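PDB 4KQ9: ribose ABC transporter, substrate binding protein from Conexibacter woesei, which probably binds ribose or a related sugar outside the cell membrane and hands it to an ABC transporter for uptake. Local coordinates for residues A[133-138]-A[161-166]; A[146-151]-A[195-200]. The protein carries 1 engineered substitution. One frame throughout, in Å; residues are numbered along the deposited sequence.

Interaction 1: A[133-138]-A[161-166]; sequences VAMVNG and IEIVDD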
loop_
_atom_site.group_PDB
_atom_site.type_symbol
_atom_site.label_atom_id
_atom_site.label_comp_id
_atom_site.label_asym_id
_atom_site.label_seq_id
_atom_site.Cartn_x
_atom_site.Cartn_y
_atom_site.Cartn_z
ATOM N N VAL A 133 23.614 -3.370 3.381
ATOM C CA VAL A 133 22.261 -2.793 3.573
ATOM C C VAL A 133 21.732 -3.196 4.953
ATOM O O VAL A 133 22.077 -4.265 5.476
ATOM C CB VAL A 133 21.308 -3.264 2.479
ATOM C CG1 VAL A 133 21.087 -4.764 2.571
ATOM C CG2 VAL A 133 19.927 -2.592 2.608
ATOM N N ALA A 134 20.884 -2.353 5.538
ATOM C CA ALA A 134 20.108 -2.692 6.679
ATOM C C ALA A 134 18.637 -2.484 6.370
ATOM O O ALA A 134 18.250 -1.696 5.480
ATOM C CB ALA A 134 20.492 -1.828 7.870
HETATM N N MSE A 135 17.833 -3.220 7.115
HETATM C CA MSE A 135 16.385 -3.221 6.907
HETATM C C MSE A 135 15.740 -2.825 8.178
HETATM O O MSE A 135 16.002 -3.434 9.238
HETATM C CB MSE A 135 15.953 -4.632 6.423
HETATM C CG MSE A 135 16.496 -4.902 5.039
HETATM SE SE MSE A 135 15.858 -6.717 4.443
HETATM C CE MSE A 135 13.878 -6.407 4.437
ATOM N N VAL A 136 14.897 -1.813 8.087
ATOM C CA VAL A 136 14.060 -1.355 9.191
ATOM C C VAL A 136 12.614 -1.635 8.822
ATOM O O VAL A 136 11.936 -0.841 8.107
ATOM C CB VAL A 136 14.305 0.134 9.526
ATOM C CG1 VAL A 136 13.317 0.684 10.603
ATOM C CG2 VAL A 136 15.764 0.372 9.975
ATOM N N ASN A 137 12.135 -2.746 9.324
ATOM C CA ASN A 137 10.819 -3.246 8.986
ATOM C C ASN A 137 9.860 -2.651 9.953
ATOM O O ASN A 137 10.292 -2.190 10.993
ATOM C CB ASN A 137 10.761 -4.769 9.025
ATOM C CG ASN A 137 11.690 -5.454 8.038
ATOM O OD1 ASN A 137 11.371 -5.606 6.832
ATOM N ND2 ASN A 137 12.818 -5.949 8.543
ATOM N N GLY A 138 8.568 -2.551 9.591
ATOM C CA GLY A 138 7.526 -2.047 10.503
ATOM C C GLY A 138 7.096 -3.250 11.400
ATOM O O GLY A 138 7.950 -4.063 11.803
ATOM N N ILE A 161 24.424 -8.904 -1.864
ATOM C CA ILE A 161 24.428 -7.765 -0.963
ATOM C C ILE A 161 24.180 -8.271 0.441
ATOM O O ILE A 161 23.152 -8.868 0.730
ATOM C CB ILE A 161 23.351 -6.750 -1.415
ATOM C CG1 ILE A 161 23.783 -6.205 -2.787
ATOM C CG2 ILE A 161 23.260 -5.571 -0.438
ATOM C CD1 ILE A 161 22.678 -5.628 -3.594
ATOM N N GLU A 162 25.154 -8.023 1.318
ATOM C CA GLU A 162 25.095 -8.460 2.683
ATOM C C GLU A 162 24.158 -7.564 3.490
ATOM O O GLU A 162 24.301 -6.351 3.468
ATOM C CB GLU A 162 26.478 -8.321 3.317
ATOM C CG GLU A 162 26.484 -8.721 4.768
ATOM C CD GLU A 162 27.864 -8.637 5.448
ATOM O OE1 GLU A 162 28.844 -8.057 4.910
ATOM O OE2 GLU A 162 27.921 -9.118 6.570
ATOM N N ILE A 163 23.264 -8.182 4.238
ATOM C CA ILE A 163 22.318 -7.436 5.093
ATOM C C ILE A 163 22.871 -7.479 6.470
ATOM O O ILE A 163 22.966 -8.554 7.027
ATOM C CB ILE A 163 20.968 -8.138 5.134
ATOM C CG1 ILE A 163 20.450 -8.197 3.729
ATOM C CG2 ILE A 163 20.026 -7.461 6.127
ATOM C CD1 ILE A 163 19.262 -9.126 3.616
ATOM N N VAL A 164 23.235 -6.332 7.023
ATOM C CA VAL A 164 23.966 -6.278 8.291
ATOM C C VAL A 164 23.102 -6.122 9.500
ATOM O O VAL A 164 23.557 -6.392 10.588
ATOM C CB VAL A 164 25.036 -5.178 8.333
ATOM C CG1 VAL A 164 26.186 -5.562 7.413
ATOM C CG2 VAL A 164 24.494 -3.822 7.929
ATOM N N ASP A 165 21.863 -5.635 9.319
ATOM C CA ASP A 165 20.910 -5.501 10.401
ATOM C C ASP A 165 19.540 -5.598 9.710
ATOM O O ASP A 165 19.342 -5.116 8.614
ATOM C CB ASP A 165 21.081 -4.147 11.122
ATOM C CG ASP A 165 21.619 -4.259 12.574
ATOM O OD1 ASP A 165 21.441 -5.308 13.301
ATOM O OD2 ASP A 165 22.255 -3.268 13.014
ATOM N N ASP A 166 18.632 -6.294 10.349
ATOM C CA ASP A 166 17.361 -6.617 9.768
ATOM C C ASP A 166 16.470 -6.656 10.958
ATOM O O ASP A 166 16.351 -7.743 11.516
ATOM C CB ASP A 166 17.442 -8.016 9.094
ATOM C CG ASP A 166 16.113 -8.463 8.424
ATOM O OD1 ASP A 166 15.070 -7.789 8.614
ATOM O OD2 ASP A 166 16.125 -9.455 7.655
#
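Val133 O takes a hydrogen bond from Val164 N at 2.8 Å. Ile163 CA adds a weaker CA-H...O contact with the same Val133 O at 3.2 Å. Val133 N, facing the same strand, donates to Glu162 O at 3.1 Å. Further along, Met135 N binds Asp165 O at 2.8 Å. The two strands run parallel, 14° apart.

Val133 and Ile163 stand side by side and point the same way. Val133 CG1 touches Ile163 CG1 at 3.7 Å. Val133 CG1 sits between its own backbone N and carbonyl carbon, which brings it against Ile163 CG1 and Ile161 CG2. This face of the sheet also carries Met135 and is packed by helix 143-159. Ala134 and Asp165 are on the opposite face, which helix 174-187 covers, and Asp165 pairs with Arg187.

Beyond Met135, Asn137 ND2 reaches Asp166 OD1 at 2.9 Å. This bond is weak and bent, 127° at the hydrogen, and the amide and carboxylate planes are 40° apart. Asp166 CG lies anti to its backbone N, which carries the carboxylate toward Asn137. Each group has a second partner: Asn137 ND2 bonds Val167 O, and Asp166 OD2 forms a salt bridge with Arg153. The pairing joins the two strands of a beta-alpha-beta unit with helix 143-159 as its crossover, in an alpha/beta lobe of a periplasmic binding protein.

Interaction 2: A[146-151]-A[195-200]; sequences EEQGEA and YYSGDD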
loop_
_atom_site.group_PDB
_atom_site.type_symbol
_atom_site.label_atom_id
_atom_site.label_comp_id
_atom_site.label_asym_id
_atom_site.label_seq_id
_atom_site.Cartn_x
_atom_site.Cartn_y
_atom_site.Cartn_z
ATOM N N GLU A 146 5.941 -8.150 6.006
ATOM C CA GLU A 146 6.558 -9.432 5.737
ATOM C C GLU A 146 6.674 -9.786 4.294
ATOM O O GLU A 146 7.707 -10.279 3.846
ATOM C CB GLU A 146 5.810 -10.541 6.501
ATOM C CG GLU A 146 5.789 -10.309 7.995
ATOM C CD GLU A 146 7.170 -10.341 8.669
ATOM O OE1 GLU A 146 8.253 -10.516 7.975
ATOM O OE2 GLU A 146 7.183 -10.190 9.924
ATOM N N GLU A 147 5.648 -9.500 3.501
ATOM C CA GLU A 147 5.732 -9.879 2.106
ATOM C C GLU A 147 6.738 -9.050 1.358
ATOM O O GLU A 147 7.519 -9.593 0.539
ATOM C CB GLU A 147 4.396 -9.718 1.400
ATOM C CG GLU A 147 3.323 -10.668 1.881
ATOM C CD GLU A 147 2.036 -10.555 1.047
ATOM O OE1 GLU A 147 2.074 -9.922 -0.056
ATOM O OE2 GLU A 147 0.991 -11.114 1.499
ATOM N N GLN A 148 6.735 -7.734 1.595
ATOM C CA GLN A 148 7.766 -6.920 0.940
ATOM C C GLN A 148 9.191 -7.300 1.405
ATOM O O GLN A 148 10.133 -7.300 0.595
ATOM C CB GLN A 148 7.485 -5.436 1.072
ATOM C CG GLN A 148 7.873 -4.782 2.323
ATOM C CD GLN A 148 7.621 -3.285 2.222
ATOM O OE1 GLN A 148 6.675 -2.756 2.804
ATOM N NE2 GLN A 148 8.446 -2.613 1.458
ATOM N N GLY A 149 9.324 -7.641 2.663
ATOM C CA GLY A 149 10.629 -7.948 3.267
ATOM C C GLY A 149 11.215 -9.241 2.745
ATOM O O GLY A 149 12.414 -9.315 2.456
ATOM N N GLU A 150 10.398 -10.281 2.612
ATOM C CA GLU A 150 10.912 -11.517 2.059
ATOM C C GLU A 150 11.263 -11.322 0.586
ATOM O O GLU A 150 12.310 -11.755 0.121
ATOM C CB GLU A 150 9.988 -12.706 2.330
ATOM C CG GLU A 150 10.727 -14.040 2.124
ATOM C CD GLU A 150 12.122 -14.141 2.828
ATOM O OE1 GLU A 150 13.107 -14.545 2.129
ATOM O OE2 GLU A 150 12.255 -13.820 4.061
ATOM N N ALA A 151 10.479 -10.554 -0.153
ATOM C CA ALA A 151 10.857 -10.312 -1.515
ATOM C C ALA A 151 12.225 -9.584 -1.591
ATOM O O ALA A 151 13.028 -9.842 -2.512
ATOM C CB ALA A 151 9.772 -9.504 -2.225
ATOM N N TYR A 195 16.746 0.134 3.944
ATOM C CA TYR A 195 15.438 -0.186 3.419
ATOM C C TYR A 195 14.441 0.055 4.594
ATOM O O TYR A 195 14.676 -0.478 5.659
ATOM C CB TYR A 195 15.449 -1.670 3.085
ATOM C CG TYR A 195 14.163 -2.237 2.587
ATOM C CD1 TYR A 195 13.088 -2.495 3.421
ATOM C CD2 TYR A 195 14.061 -2.558 1.258
ATOM C CE1 TYR A 195 11.913 -3.035 2.885
ATOM C CE2 TYR A 195 12.944 -3.114 0.740
ATOM C CZ TYR A 195 11.865 -3.294 1.521
ATOM O OH TYR A 195 10.766 -3.803 0.848
ATOM N N TYR A 196 13.365 0.809 4.392
ATOM C CA TYR A 196 12.291 1.026 5.364
ATOM C C TYR A 196 10.973 0.475 4.773
ATOM O O TYR A 196 10.705 0.635 3.574
ATOM C CB TYR A 196 12.140 2.539 5.655
ATOM C CG TYR A 196 13.336 3.137 6.297
ATOM C CD1 TYR A 196 14.456 3.524 5.536
ATOM C CD2 TYR A 196 13.411 3.263 7.696
ATOM C CE1 TYR A 196 15.574 4.050 6.167
ATOM C CE2 TYR A 196 14.520 3.825 8.339
ATOM C CZ TYR A 196 15.616 4.193 7.586
ATOM O OH TYR A 196 16.737 4.702 8.113
ATOM N N SER A 197 10.165 -0.234 5.572
ATOM C CA SER A 197 8.898 -0.762 5.095
ATOM C C SER A 197 8.037 0.353 4.528
ATOM O O SER A 197 7.289 0.136 3.558
ATOM C CB SER A 197 8.106 -1.397 6.274
ATOM O OG SER A 197 8.781 -2.557 6.712
ATOM N N GLY A 198 8.105 1.520 5.160
ATOM C CA GLY A 198 7.281 2.667 4.759
ATOM C C GLY A 198 7.937 3.983 4.919
ATOM O O GLY A 198 8.985 4.115 5.646
ATOM N N ASP A 199 7.389 4.990 4.210
ATOM C CA ASP A 199 7.963 6.376 4.220
ATOM C C ASP A 199 8.104 7.030 5.555
ATOM O O ASP A 199 9.076 7.681 5.767
ATOM C CB ASP A 199 7.136 7.387 3.350
ATOM C CG ASP A 199 7.260 7.138 1.844
ATOM O OD1 ASP A 199 8.307 6.578 1.399
ATOM O OD2 ASP A 199 6.343 7.573 1.065
ATOM N N ASP A 200 7.136 6.875 6.454
ATOM C CA ASP A 200 7.260 7.623 7.684
ATOM C C ASP A 200 8.484 7.102 8.495
ATOM O O ASP A 200 9.159 7.839 9.171
ATOM C CB ASP A 200 5.998 7.488 8.474
ATOM C CG ASP A 200 4.889 8.433 7.980
ATOM O OD1 ASP A 200 5.210 9.471 7.325
ATOM O OD2 ASP A 200 3.727 8.064 8.261
#
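Gln148 reaches from its helix past the hydroxyl end of Tyr195 to the backbone of Ser197. The amide plane stands steeply to the Tyr195 ring, 78° away from parallel, and the two side chains pass at a slant. Gln148 CG lies 3.4 Å from Tyr195 OH. The terminal amide of Gln148 comes close both to Tyr195 OH and to Ser197 O.

The chi1 of 82° places Gln148 CG between the backbone N and the carbonyl carbon. From there the chain runs extended toward 195-200. Tyr195 meets it with CG anti to its own backbone N (chi1 177°), which swings the ring toward helix 143-159.

The contact lies where this helix packs on a parallel sheet of the alpha/beta lobe, at the C-terminal end of strand 193-196. There the strand gives way to a turn, and Gly198 is the N-cap of helix 199-211.

All five touching residues are buried. Ser197 OG accepts a hydrogen bond from Gly138 N. Lys119 makes a cation-pi contact with the Tyr195 ring and also bonds Tyr196 O. Ile115 of helix 112-126 packs on Gln148.

Overall arrangement
From the N terminus, the chain first lays down strands 9-15 to 106-109 of the other, six-stranded sheet. It then enters strand 132-136, helix 143-159 and strand 162-167. Interaction 1 closes this loop by setting 161-166 beside 133-138. Helix 174-187 follows, and then strand 193-196, where interaction 2 closes a longer loop back to 146-151. The two loops cross, because 146-151 lies inside the first and 195-200 lies beyond it. Both contacts reach one four-stranded sheet, in which strand 132-136 lies between 162-167 and 193-196. Val136 N and Tyr195 O, 2.8 Å apart, probably join the two contacts by a hydrogen bond.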